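Local coordinates for protein hemin degrading factor (Pseudomonas aeruginosa, PDB 4MF9) that binds heme and probably traffics it, with an ability to degrade it as well, in the bacterium's use of heme iron, at residues S53-D58 with A126-A131; R61-W66 with L173-Q178; E86-E91 with F296-K301; L282-D287 with L300-I305. All blocks are in the same frame, centred on the assembly; numbering follows the deposited sequence.

Contact 1 (S53-D58 with A126-A131); sequences SRVGID and AVFAIA
R54 lays its guanidinium group beneath a branch of I130: CG2 of the isoleucine stands over one face of the group, toward its rim, 3.5 Å from NH2, and the two side chains cross at about a right angle. The flat face of an arginine tolerates a methyl group well, because its N-H bonds point outward in the plane, where NE and NH2 find acidic partners. D58 takes two of them, side-on. R54 NE reaches D58 OD1 at 2.9 Å, on the syn side of the carboxylate and in the guanidinium plane, while R54 NH2 lies 2.6 Å from D58 OD2 and comes from above the carboxylate plane. NH2 has a second acidic partner in E132, so the rotation of the guanidinium is fixed and its charge is shared between two acids. The chain bends at chi3 (65°) to bring the group round to D58, closing the turn in which R54 O accepts from the backbone N of both I57 and D58. This turn joins helix 47-52 to strand 59-62, the edge strand of an antiparallel sheet in the N-terminal HemS/ChuX domain, and strand 124-133 lies next to it. At the turn's end the backbone already bonds to that neighbour, A131 N giving a nearly straight bond of 2.8 Å to D58 O. Further back, V55 presents CG2 obliquely to the F128 ring, 3.6 Å from CE2. Its compact branched side chain fits beside the phenyl group, whose other neighbours include V51 and A52 of helix 47-52.

Contact 2 (R61-W66 with L173-Q178); sequences RLRPDW and LRAAEQ
R63 overlaps L173 with its flat end: CD1 of the leucine lies over one face of the guanidinium, 3.8 Å from NH2, and the side chains cross at about a right angle. The bend at chi3 (-51°) turns the group back along the end of helix 166-173, where NH1 donates to the carbonyl of R172; the link from NH2 to D65 OD2 is weak. Beneath this, R63 N gives a hydrogen bond of 2.7 Å to L173 O. The other end is held by an amide. Q178 bends at chi2 so that its carboxamide meets the backbone of R61 twice, OE1 accepting from R61 N at 2.8 Å and NE2 donating to R61 O at 2.8 Å. Glutamine suits this place because one group both accepts and donates. A175 N also donates to R61 O, at 3.0 Å, and NE2 reaches A175 O as well, which ties the loop's own turn to the strand. The small CB of A175 leaves room for R61 CG, 3.7 Å away. L62 and R174 form a single backbone bridge, so the loop that follows helix 166-173 runs along one side of edge strand 59-62, whose other side is bonded to strand 124-133.

Contact 3 (E86-E91 with F296-K301); sequences EHCVHE and FNLHLK
H90 and F296 meet where two antiparallel strands, 88-93 and 296-301, join the N-terminal and C-terminal HemS/ChuX domains in one continuous sheet. Strands 88-91 and 296-301 run at 179° to each other, and the pairs V89 with H299 and E91 with N297 each exchange two backbone hydrogen bonds. The face carrying C88, H90, L298 and L300 is the tightly packed one; strand 262-268 covers C88, H90 and L298. There F296 sends CE1 over one face of the imidazole, 3.2 Å from H90 CE1, with the ring planes at 51°. H90 is well suited to this buried place: its face receives the phenyl while ND1 bonds Q273 and NE2 the carbonyl of V264, so both nitrogens fix the ring's turn. F296 also stacks on H275. Alongside, L298 brings CD1 to 3.7 Å from C88 SG, a small apolar contact that suits a buried cysteine. On the opposite face V89 is buried, but the E91 and H299 end is the looser, solvent side. E91, extended beyond CG, has no direct bond to H299, its OE2 4.2 Å from H299 CD2. H299 ND1 is held by N290. At the strand end the aliphatic part of K301 passes the edge of the H87 ring, where ND1 is 4.1 Å from K301 CG. Between E91 and H299 sits a water, in the plane of the H299 ring, 3.0 Å from NE2 and donating to E91 OE1 at 2.8 Å.

Contact 4 (L282-D287 with L300-I305); sequences LKWLDD and LKTTGI
K301 lies against D287 by its aliphatic part, CD 3.6 Å from D287 CB. Bends at chi2, chi3 and chi4 curl the lysine round the aspartate, but the charges do not touch: a water accepts from K301 NZ at 2.9 Å and donates to D287 OD2 at 3.1 Å, a bridge suited to a contact at the surface. K301 is also the centre of an inverse gamma turn, which swings the chain out of the strand. T302 comes next and grips D287 O with two donors. T302 OG1 lies 3.0 Å from D287 O, tilted from its carbonyl plane, and T302 N 3.1 Å from the same oxygen. With chi1 at 65°, OG1 sits between N and the carbonyl carbon and faces D287, while CG2 is directed to the W284 indole, 3.7 Å from CH2. A threonine thus serves both a polar and an apolar neighbour. T303 follows with CG2 3.6 Å from D287 OD2, the two side chains crossing at about a right angle. The short 3-10 segment 302-304 is held by G304 N to K301 O and then I305 N to T302 O. In this antiparallel meander of strands 282-285, 288-293 and 296-301, the tight turn between the first two thus meets the chain leaving the third.

All four contacts reach the same antiparallel sheet, at different places across it. Contacts 1 and 2 share one end: they touch through neighbouring strands 59-62 and 124-133, and each brings a partly buried loop to the sheet, with an aliphatic methyl over an arginine's guanidinium face in each. Contact 3 is the most central, its centre about 9 Å from the centre of the chain, and alone here pairs strands of the two HemS/ChuX domains; its chemistry is regular backbone bonding with one buried aromatic and aliphatic face. Contact 4 shares L300 and K301 with it, but lies at the surface, where a threonine's two bonds to a carbonyl and a water-bridged pair of charges predominate over apolar packing.

Contact 1 (S53-D58 with A126-A131)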
loop_
_atom_site.group_PDB
_atom_site.type_symbol
_atom_site.label_atom_id
_atom_site.label_comp_id
_atom_site.label_asym_id
_atom_site.label_seq_id
_atom_site.Cartn_x
_atom_site.Cartn_y
_atom_site.Cartn_z
ATOM N N SER A 53 10.844 11.653 -17.150
ATOM C CA SER A 53 11.471 12.882 -17.651
ATOM C C SER A 53 12.851 13.091 -17.018
ATOM O O SER A 53 13.628 13.937 -17.470
ATOM C CB SER A 53 10.584 14.100 -17.390
ATOM O OG SER A 53 10.769 14.581 -16.077
ATOM N N ARG A 54 13.130 12.363 -15.943
ATOM C CA ARG A 54 14.394 12.355 -15.242
ATOM C C ARG A 54 15.506 11.488 -15.856
ATOM O O ARG A 54 16.626 11.594 -15.483
ATOM C CB ARG A 54 14.192 11.940 -13.766
ATOM C CG ARG A 54 13.267 12.843 -12.968
ATOM C CD ARG A 54 13.083 12.441 -11.526
ATOM N NE ARG A 54 14.295 12.552 -10.761
ATOM C CZ ARG A 54 14.314 12.733 -9.456
ATOM N NH1 ARG A 54 13.177 12.769 -8.803
ATOM N NH2 ARG A 54 15.427 12.896 -8.813
ATOM N N VAL A 55 15.144 10.598 -16.751
ATOM C CA VAL A 55 16.112 9.637 -17.274
ATOM C C VAL A 55 17.209 10.353 -18.061
ATOM O O VAL A 55 16.926 11.229 -18.878
ATOM C CB VAL A 55 15.440 8.567 -18.138
ATOM C CG1 VAL A 55 16.477 7.637 -18.743
ATOM C CG2 VAL A 55 14.449 7.772 -17.300
ATOM N N GLY A 56 18.459 9.996 -17.790
ATOM C CA GLY A 56 19.586 10.671 -18.413
ATOM C C GLY A 56 20.015 11.881 -17.610
ATOM O O GLY A 56 21.054 12.471 -17.882
ATOM N N ILE A 57 19.230 12.255 -16.615
ATOM C CA ILE A 57 19.618 13.276 -15.692
ATOM C C ILE A 57 20.042 12.733 -14.335
ATOM O O ILE A 57 21.206 12.765 -14.011
ATOM C CB ILE A 57 18.532 14.326 -15.561
ATOM C CG1 ILE A 57 18.302 14.997 -16.880
ATOM C CG2 ILE A 57 18.847 15.378 -14.520
ATOM C CD1 ILE A 57 17.033 15.760 -16.936
ATOM N N ASP A 58 19.092 12.187 -13.579
ATOM C CA ASP A 58 19.425 11.457 -12.357
ATOM C C ASP A 58 18.638 10.146 -12.165
ATOM O O ASP A 58 18.647 9.577 -11.075
ATOM C CB ASP A 58 19.288 12.345 -11.117
ATOM C CG ASP A 58 17.879 12.865 -10.912
ATOM O OD1 ASP A 58 16.982 12.536 -11.718
ATOM O OD2 ASP A 58 17.661 13.609 -9.925
ATOM N N ALA A 126 6.413 0.077 -15.268
ATOM C CA ALA A 126 7.741 0.636 -15.451
ATOM C C ALA A 126 8.425 0.788 -14.102
ATOM O O ALA A 126 7.759 0.981 -13.068
ATOM C CB ALA A 126 7.658 1.963 -16.162
ATOM N N VAL A 127 9.751 0.698 -14.120
ATOM C CA VAL A 127 10.551 0.777 -12.902
ATOM C C VAL A 127 11.823 1.585 -13.167
ATOM O O VAL A 127 12.505 1.377 -14.183
ATOM C CB VAL A 127 10.890 -0.632 -12.377
ATOM C CG1 VAL A 127 11.378 -1.527 -13.512
ATOM C CG2 VAL A 127 11.917 -0.560 -11.271
ATOM N N PHE A 128 12.125 2.522 -12.270
ATOM C CA PHE A 128 13.285 3.399 -12.424
ATOM C C PHE A 128 14.171 3.369 -11.190
ATOM O O PHE A 128 13.692 3.203 -10.066
ATOM C CB PHE A 128 12.832 4.844 -12.678
ATOM C CG PHE A 128 11.985 5.001 -13.910
ATOM C CD1 PHE A 128 10.611 4.783 -13.858
ATOM C CD2 PHE A 128 12.561 5.364 -15.122
ATOM C CE1 PHE A 128 9.831 4.919 -14.998
ATOM C CE2 PHE A 128 11.789 5.508 -16.262
ATOM C CZ PHE A 128 10.419 5.283 -16.199
ATOM N N ALA A 129 15.470 3.523 -11.406
ATOM C CA ALA A 129 16.402 3.688 -10.305
ATOM C C ALA A 129 16.800 5.145 -10.322
ATOM O O ALA A 129 17.344 5.631 -11.324
ATOM C CB ALA A 129 17.625 2.801 -10.505
ATOM N N ILE A 130 16.522 5.822 -9.234
ATOM C CA ILE A 130 16.797 7.224 -9.089
ATOM C C ILE A 130 18.017 7.460 -8.169
ATOM O O ILE A 130 18.121 6.880 -7.139
ATOM C CB ILE A 130 15.555 7.950 -8.570
ATOM C CG1 ILE A 130 14.381 7.742 -9.517
ATOM C CG2 ILE A 130 15.806 9.415 -8.365
ATOM C CD1 ILE A 130 13.138 8.487 -9.158
ATOM N N ALA A 131 18.938 8.316 -8.573
ATOM C CA ALA A 131 20.031 8.712 -7.693
ATOM C C ALA A 131 20.047 10.233 -7.618
ATOM O O ALA A 131 20.721 10.898 -8.412
ATOM C CB ALA A 131 21.366 8.174 -8.222
#

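Contact 2 (R61-W66 with L173-Q178)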
loop_
_atom_site.group_PDB
_atom_site.type_symbol
_atom_site.label_atom_id
_atom_site.label_comp_id
_atom_site.label_asym_id
_atom_site.label_seq_id
_atom_site.Cartn_x
_atom_site.Cartn_y
_atom_site.Cartn_z
ATOM N N ARG A 61 16.264 3.916 -16.344
ATOM C CA ARG A 61 15.148 3.029 -16.523
ATOM C C ARG A 61 15.641 1.615 -16.406
ATOM O O ARG A 61 16.641 1.313 -16.963
ATOM C CB ARG A 61 14.378 3.286 -17.795
ATOM C CG ARG A 61 13.580 2.117 -18.315
ATOM C CD ARG A 61 12.112 2.200 -17.966
ATOM N NE ARG A 61 11.442 3.096 -18.861
ATOM C CZ ARG A 61 10.283 2.927 -19.489
ATOM N NH1 ARG A 61 9.575 1.834 -19.427
ATOM N NH2 ARG A 61 9.884 3.885 -20.265
ATOM N N LEU A 62 14.947 0.793 -15.620
ATOM C CA LEU A 62 15.365 -0.589 -15.433
ATOM C C LEU A 62 14.410 -1.502 -16.191
ATOM O O LEU A 62 13.326 -1.079 -16.598
ATOM C CB LEU A 62 15.390 -0.960 -13.949
ATOM C CG LEU A 62 16.280 -0.179 -12.979
ATOM C CD1 LEU A 62 16.169 -0.784 -11.583
ATOM C CD2 LEU A 62 17.747 -0.143 -13.445
ATOM N N ARG A 63 14.790 -2.726 -16.421
ATOM C CA ARG A 63 13.859 -3.660 -17.023
ATOM C C ARG A 63 12.805 -4.097 -16.008
ATOM O O ARG A 63 13.116 -4.286 -14.908
ATOM C CB ARG A 63 14.549 -4.864 -17.614
ATOM C CG ARG A 63 15.707 -4.561 -18.513
ATOM C CD ARG A 63 16.144 -5.832 -19.197
ATOM N NE ARG A 63 16.345 -6.912 -18.275
ATOM C CZ ARG A 63 17.437 -7.055 -17.549
ATOM N NH1 ARG A 63 18.379 -6.173 -17.641
ATOM N NH2 ARG A 63 17.569 -8.021 -16.706
ATOM N N PRO A 64 11.569 -4.274 -16.461
ATOM C CA PRO A 64 10.518 -4.809 -15.586
ATOM C C PRO A 64 10.637 -6.316 -15.427
ATOM O O PRO A 64 9.670 -7.042 -15.645
ATOM C CB PRO A 64 9.233 -4.464 -16.339
ATOM C CG PRO A 64 9.644 -4.419 -17.763
ATOM C CD PRO A 64 11.026 -3.832 -17.759
ATOM N N ASP A 65 11.821 -6.766 -15.027
ATOM C CA ASP A 65 12.118 -8.176 -14.826
ATOM C C ASP A 65 11.963 -8.451 -13.342
ATOM O O ASP A 65 12.954 -8.497 -12.615
ATOM C CB ASP A 65 13.573 -8.430 -15.261
ATOM C CG ASP A 65 13.933 -9.910 -15.349
ATOM O OD1 ASP A 65 13.233 -10.761 -14.756
ATOM O OD2 ASP A 65 14.951 -10.219 -16.004
ATOM N N TRP A 66 10.728 -8.622 -12.876
ATOM C CA TRP A 66 10.482 -8.646 -11.425
ATOM C C TRP A 66 11.180 -9.814 -10.739
ATOM O O TRP A 66 11.632 -9.695 -9.608
ATOM C CB TRP A 66 8.975 -8.641 -11.107
ATOM C CG TRP A 66 8.232 -7.645 -11.936
ATOM C CD1 TRP A 66 7.222 -7.905 -12.811
ATOM C CD2 TRP A 66 8.496 -6.235 -12.031
ATOM N NE1 TRP A 66 6.818 -6.741 -13.421
ATOM C CE2 TRP A 66 7.583 -5.702 -12.960
ATOM C CE3 TRP A 66 9.401 -5.368 -11.400
ATOM C CZ2 TRP A 66 7.547 -4.343 -13.279
ATOM C CZ3 TRP A 66 9.366 -4.019 -11.717
ATOM C CH2 TRP A 66 8.448 -3.520 -12.652
ATOM N N LEU A 173 20.328 -4.524 -14.304
ATOM C CA LEU A 173 18.904 -4.394 -14.609
ATOM C C LEU A 173 18.590 -3.261 -15.580
ATOM O O LEU A 173 17.442 -3.088 -15.978
ATOM C CB LEU A 173 18.106 -4.172 -13.315
ATOM C CG LEU A 173 17.603 -5.402 -12.565
ATOM C CD1 LEU A 173 16.702 -6.274 -13.455
ATOM C CD2 LEU A 173 18.745 -6.217 -12.016
ATOM N N ARG A 174 19.580 -2.478 -15.965
ATOM C CA ARG A 174 19.360 -1.340 -16.815
ATOM C C ARG A 174 18.726 -1.714 -18.154
ATOM O O ARG A 174 19.159 -2.599 -18.807
ATOM C CB ARG A 174 20.672 -0.586 -16.988
ATOM C CG ARG A 174 20.929 0.096 -18.306
ATOM C CD ARG A 174 22.381 0.489 -18.354
ATOM N NE ARG A 174 22.418 1.837 -17.907
ATOM C CZ ARG A 174 23.076 2.267 -16.860
ATOM N NH1 ARG A 174 23.838 1.469 -16.150
ATOM N NH2 ARG A 174 22.985 3.529 -16.590
ATOM N N ALA A 175 17.688 -0.996 -18.523
ATOM C CA ALA A 175 16.963 -1.272 -19.758
ATOM C C ALA A 175 17.797 -0.821 -20.955
ATOM O O ALA A 175 18.578 0.131 -20.850
ATOM C CB ALA A 175 15.634 -0.560 -19.752
ATOM N N ALA A 176 17.621 -1.492 -22.089
ATOM C CA ALA A 176 18.373 -1.156 -23.302
ATOM C C ALA A 176 17.925 0.189 -23.873
ATOM O O ALA A 176 18.745 1.033 -24.241
ATOM C CB ALA A 176 18.230 -2.257 -24.334
ATOM N N GLU A 177 16.632 0.396 -23.962
ATOM C CA GLU A 177 16.126 1.667 -24.380
ATOM C C GLU A 177 15.798 2.534 -23.209
ATOM O O GLU A 177 14.769 2.481 -22.668
ATOM C CB GLU A 177 14.928 1.542 -25.342
ATOM C CG GLU A 177 13.791 0.669 -24.901
ATOM C CD GLU A 177 14.113 -0.805 -24.733
ATOM O OE1 GLU A 177 14.652 -1.178 -23.688
ATOM O OE2 GLU A 177 13.774 -1.596 -25.649
ATOM N N GLN A 178 16.734 3.380 -22.890
ATOM C CA GLN A 178 16.676 4.188 -21.687
ATOM C C GLN A 178 15.481 5.129 -21.665
ATOM O O GLN A 178 14.751 5.164 -20.669
ATOM C CB GLN A 178 18.006 4.894 -21.437
ATOM C CG GLN A 178 18.948 4.007 -20.646
ATOM C CD GLN A 178 18.299 3.564 -19.346
ATOM O OE1 GLN A 178 17.867 4.396 -18.553
ATOM N NE2 GLN A 178 18.208 2.258 -19.135
#

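Contact 3 (E86-E91 with F296-K301)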
loop_
_atom_site.group_PDB
_atom_site.type_symbol
_atom_site.label_atom_id
_atom_site.label_comp_id
_atom_site.label_asym_id
_atom_site.label_seq_id
_atom_site.Cartn_x
_atom_site.Cartn_y
_atom_site.Cartn_z
ATOM N N GLU A 86 -4.238 6.931 -1.940
ATOM C CA GLU A 86 -4.465 8.344 -1.916
ATOM C C GLU A 86 -4.416 8.908 -0.516
ATOM O O GLU A 86 -3.845 9.922 -0.338
ATOM C CB GLU A 86 -5.736 8.705 -2.626
ATOM C CG GLU A 86 -5.981 10.178 -2.746
ATOM C CD GLU A 86 -4.981 10.883 -3.627
ATOM O OE1 GLU A 86 -4.695 12.030 -3.378
ATOM O OE2 GLU A 86 -4.486 10.299 -4.590
ATOM N N HIS A 87 -4.963 8.192 0.464
ATOM C CA HIS A 87 -5.107 8.770 1.810
ATOM C C HIS A 87 -4.227 8.212 2.913
ATOM O O HIS A 87 -4.286 8.682 4.050
ATOM C CB HIS A 87 -6.570 8.723 2.244
ATOM C CG HIS A 87 -7.457 9.535 1.365
ATOM N ND1 HIS A 87 -7.314 10.901 1.237
ATOM C CD2 HIS A 87 -8.451 9.176 0.523
ATOM C CE1 HIS A 87 -8.205 11.351 0.371
ATOM N NE2 HIS A 87 -8.907 10.325 -0.074
ATOM N N CYS A 88 -3.407 7.221 2.589
ATOM C CA CYS A 88 -2.582 6.604 3.615
ATOM C C CYS A 88 -1.250 6.129 3.067
ATOM O O CYS A 88 -1.193 5.448 2.042
ATOM C CB CYS A 88 -3.340 5.450 4.282
ATOM S SG CYS A 88 -2.585 4.837 5.792
ATOM N N VAL A 89 -0.188 6.501 3.774
ATOM C CA VAL A 89 1.174 6.131 3.424
ATOM C C VAL A 89 1.781 5.229 4.489
ATOM O O VAL A 89 1.783 5.565 5.675
ATOM C CB VAL A 89 2.073 7.375 3.321
ATOM C CG1 VAL A 89 3.489 6.959 2.991
ATOM C CG2 VAL A 89 1.518 8.348 2.289
ATOM N N HIS A 90 2.323 4.101 4.041
ATOM C CA HIS A 90 2.938 3.103 4.906
ATOM C C HIS A 90 4.459 3.073 4.626
ATOM O O HIS A 90 4.883 2.788 3.497
ATOM C CB HIS A 90 2.289 1.758 4.558
ATOM C CG HIS A 90 2.436 0.690 5.598
ATOM N ND1 HIS A 90 3.650 0.135 5.938
ATOM C CD2 HIS A 90 1.501 0.009 6.300
ATOM C CE1 HIS A 90 3.461 -0.821 6.833
ATOM N NE2 HIS A 90 2.166 -0.912 7.074
ATOM N N GLU A 91 5.286 3.367 5.602
ATOM C CA GLU A 91 6.728 3.286 5.476
ATOM C C GLU A 91 7.327 2.322 6.451
ATOM O O GLU A 91 7.306 2.549 7.628
ATOM C CB GLU A 91 7.424 4.659 5.624
ATOM C CG GLU A 91 7.008 5.678 4.630
ATOM C CD GLU A 91 7.622 7.069 4.779
ATOM O OE1 GLU A 91 8.530 7.305 5.502
ATOM O OE2 GLU A 91 7.168 7.887 4.068
ATOM N N PHE A 296 8.896 2.106 11.703
ATOM C CA PHE A 296 7.584 2.165 11.067
ATOM C C PHE A 296 6.958 3.549 11.156
ATOM O O PHE A 296 6.733 4.072 12.251
ATOM C CB PHE A 296 6.646 1.154 11.743
ATOM C CG PHE A 296 5.223 1.188 11.235
ATOM C CD1 PHE A 296 4.954 1.105 9.879
ATOM C CD2 PHE A 296 4.147 1.241 12.131
ATOM C CE1 PHE A 296 3.644 1.109 9.415
ATOM C CE2 PHE A 296 2.844 1.256 11.678
ATOM C CZ PHE A 296 2.582 1.176 10.320
ATOM N N ASN A 297 6.654 4.146 10.031
ATOM C CA ASN A 297 5.900 5.363 9.982
ATOM C C ASN A 297 4.618 5.201 9.187
ATOM O O ASN A 297 4.595 4.505 8.227
ATOM C CB ASN A 297 6.710 6.485 9.376
ATOM C CG ASN A 297 7.709 7.093 10.332
ATOM O OD1 ASN A 297 7.952 6.606 11.390
ATOM N ND2 ASN A 297 8.243 8.195 9.948
ATOM N N LEU A 298 3.550 5.792 9.629
ATOM C CA LEU A 298 2.283 5.690 8.956
ATOM C C LEU A 298 1.705 7.083 8.899
ATOM O O LEU A 298 1.652 7.728 9.890
ATOM C CB LEU A 298 1.372 4.724 9.722
ATOM C CG LEU A 298 -0.033 4.526 9.176
ATOM C CD1 LEU A 298 0.011 3.531 8.050
ATOM C CD2 LEU A 298 -1.085 4.135 10.211
ATOM N N HIS A 299 1.219 7.502 7.761
ATOM C CA HIS A 299 0.641 8.821 7.608
ATOM C C HIS A 299 -0.765 8.682 7.040
ATOM O O HIS A 299 -0.943 8.333 5.865
ATOM C CB HIS A 299 1.546 9.703 6.717
ATOM C CG HIS A 299 2.973 9.756 7.177
ATOM N ND1 HIS A 299 3.351 10.305 8.383
ATOM C CD2 HIS A 299 4.118 9.324 6.591
ATOM C CE1 HIS A 299 4.661 10.209 8.524
ATOM N NE2 HIS A 299 5.150 9.612 7.448
ATOM N N LEU A 300 -1.761 8.953 7.887
ATOM C CA LEU A 300 -3.175 8.776 7.549
ATOM C C LEU A 300 -3.960 10.095 7.452
ATOM O O LEU A 300 -4.166 10.798 8.448
ATOM C CB LEU A 300 -3.842 7.834 8.573
ATOM C CG LEU A 300 -5.363 7.673 8.511
ATOM C CD1 LEU A 300 -5.806 7.084 7.180
ATOM C CD2 LEU A 300 -5.900 6.842 9.679
ATOM N N LYS A 301 -4.474 10.387 6.295
ATOM C CA LYS A 301 -5.273 11.517 6.076
ATOM C C LYS A 301 -6.722 11.221 6.507
ATOM O O LYS A 301 -7.547 10.844 5.727
ATOM C CB LYS A 301 -5.179 11.868 4.592
ATOM C CG LYS A 301 -5.669 13.206 4.136
ATOM C CD LYS A 301 -5.499 14.291 5.163
ATOM C CE LYS A 301 -4.408 15.234 4.763
ATOM N NZ LYS A 301 -4.758 15.782 3.458
HETATM O O HOH W 1 8.110 9.375 7.393
#

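Contact 4 (L282-D287 with L300-I305)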
loop_
_atom_site.group_PDB
_atom_site.type_symbol
_atom_site.label_atom_id
_atom_site.label_comp_id
_atom_site.label_asym_id
_atom_site.label_seq_id
_atom_site.Cartn_x
_atom_site.Cartn_y
_atom_site.Cartn_z
ATOM N N LEU A 282 2.758 8.373 18.533
ATOM C CA LEU A 282 1.692 8.789 17.693
ATOM C C LEU A 282 1.544 10.303 17.697
ATOM O O LEU A 282 1.731 10.904 18.699
ATOM C CB LEU A 282 0.380 8.166 18.172
ATOM C CG LEU A 282 0.048 6.687 17.968
ATOM C CD1 LEU A 282 1.232 5.862 17.627
ATOM C CD2 LEU A 282 -0.721 6.082 19.136
ATOM N N LYS A 283 1.168 10.888 16.586
ATOM C CA LYS A 283 0.989 12.315 16.531
ATOM C C LYS A 283 0.047 12.855 15.466
ATOM O O LYS A 283 0.102 12.443 14.326
ATOM C CB LYS A 283 2.370 12.941 16.371
ATOM C CG LYS A 283 2.363 14.404 16.056
ATOM C CD LYS A 283 2.340 15.225 17.304
ATOM C CE LYS A 283 3.712 15.279 17.910
ATOM N NZ LYS A 283 4.558 16.441 17.630
ATOM N N TRP A 284 -0.740 13.827 15.833
ATOM C CA TRP A 284 -1.538 14.577 14.924
ATOM C C TRP A 284 -0.763 15.760 14.306
ATOM O O TRP A 284 -0.041 16.426 14.963
ATOM C CB TRP A 284 -2.725 15.150 15.648
ATOM C CG TRP A 284 -3.825 14.191 15.953
ATOM C CD1 TRP A 284 -4.016 13.525 17.103
ATOM C CD2 TRP A 284 -4.827 13.783 15.074
ATOM N NE1 TRP A 284 -5.110 12.735 17.002
ATOM C CE2 TRP A 284 -5.645 12.898 15.758
ATOM C CE3 TRP A 284 -5.142 14.103 13.761
ATOM C CZ2 TRP A 284 -6.742 12.285 15.149
ATOM C CZ3 TRP A 284 -6.230 13.504 13.175
ATOM C CH2 TRP A 284 -7.012 12.615 13.861
ATOM N N LEU A 285 -0.958 16.036 13.040
ATOM C CA LEU A 285 -0.556 17.276 12.443
ATOM C C LEU A 285 -1.621 17.598 11.491
ATOM O O LEU A 285 -1.751 16.940 10.505
ATOM C CB LEU A 285 0.772 17.131 11.685
ATOM C CG LEU A 285 1.740 18.302 11.456
ATOM C CD1 LEU A 285 1.611 19.360 12.489
ATOM C CD2 LEU A 285 3.110 17.693 11.515
ATOM N N ASP A 286 -2.415 18.598 11.826
ATOM C CA ASP A 286 -3.525 18.993 11.014
ATOM C C ASP A 286 -4.422 17.744 10.790
ATOM O O ASP A 286 -4.654 17.033 11.727
ATOM C CB ASP A 286 -3.034 19.661 9.756
ATOM C CG ASP A 286 -2.603 21.108 9.997
ATOM O OD1 ASP A 286 -2.680 21.552 11.140
ATOM O OD2 ASP A 286 -2.229 21.734 9.020
ATOM N N ASP A 287 -4.839 17.487 9.567
ATOM C CA ASP A 287 -5.716 16.336 9.250
ATOM C C ASP A 287 -4.976 14.997 9.221
ATOM O O ASP A 287 -5.595 13.932 9.020
ATOM C CB ASP A 287 -6.390 16.525 7.888
ATOM C CG ASP A 287 -7.367 17.678 7.862
ATOM O OD1 ASP A 287 -7.863 18.080 8.941
ATOM O OD2 ASP A 287 -7.649 18.170 6.743
ATOM N N LEU A 300 -1.761 8.953 7.887
ATOM C CA LEU A 300 -3.175 8.776 7.549
ATOM C C LEU A 300 -3.960 10.095 7.452
ATOM O O LEU A 300 -4.166 10.798 8.448
ATOM C CB LEU A 300 -3.842 7.834 8.573
ATOM C CG LEU A 300 -5.363 7.673 8.511
ATOM C CD1 LEU A 300 -5.806 7.084 7.180
ATOM C CD2 LEU A 300 -5.900 6.842 9.679
ATOM N N LYS A 301 -4.474 10.387 6.295
ATOM C CA LYS A 301 -5.273 11.517 6.076
ATOM C C LYS A 301 -6.722 11.221 6.507
ATOM O O LYS A 301 -7.547 10.844 5.727
ATOM C CB LYS A 301 -5.179 11.868 4.592
ATOM C CG LYS A 301 -5.669 13.206 4.136
ATOM C CD LYS A 301 -5.499 14.291 5.163
ATOM C CE LYS A 301 -4.408 15.234 4.763
ATOM N NZ LYS A 301 -4.758 15.782 3.458
ATOM N N THR A 302 -6.988 11.425 7.786
ATOM C CA THR A 302 -8.287 11.114 8.394
ATOM C C THR A 302 -9.496 11.671 7.648
ATOM O O THR A 302 -10.568 11.061 7.660
ATOM C CB THR A 302 -8.344 11.564 9.863
ATOM O OG1 THR A 302 -8.241 13.000 9.950
ATOM C CG2 THR A 302 -7.211 10.924 10.629
ATOM N N THR A 303 -9.315 12.805 6.977
ATOM C CA THR A 303 -10.407 13.456 6.253
ATOM C C THR A 303 -10.807 12.716 4.986
ATOM O O THR A 303 -11.863 12.978 4.413
ATOM C CB THR A 303 -10.033 14.899 5.886
ATOM O OG1 THR A 303 -8.637 14.950 5.574
ATOM C CG2 THR A 303 -10.310 15.826 7.062
ATOM N N GLY A 304 -9.960 11.793 4.546
ATOM C CA GLY A 304 -10.231 11.050 3.329
ATOM C C GLY A 304 -11.082 9.831 3.607
ATOM O O GLY A 304 -11.595 9.199 2.672
ATOM N N ILE A 305 -11.234 9.517 4.893
ATOM C CA ILE A 305 -12.024 8.362 5.344
ATOM C C ILE A 305 -13.514 8.636 5.239
ATOM O O ILE A 305 -14.041 9.501 5.934
ATOM C CB ILE A 305 -11.711 8.000 6.812
ATOM C CG1 ILE A 305 -10.242 7.604 6.966
ATOM C CG2 ILE A 305 -12.589 6.844 7.276
ATOM C CD1 ILE A 305 -9.842 7.304 8.414
HETATM O O HOH W 2 -6.163 18.314 4.009
#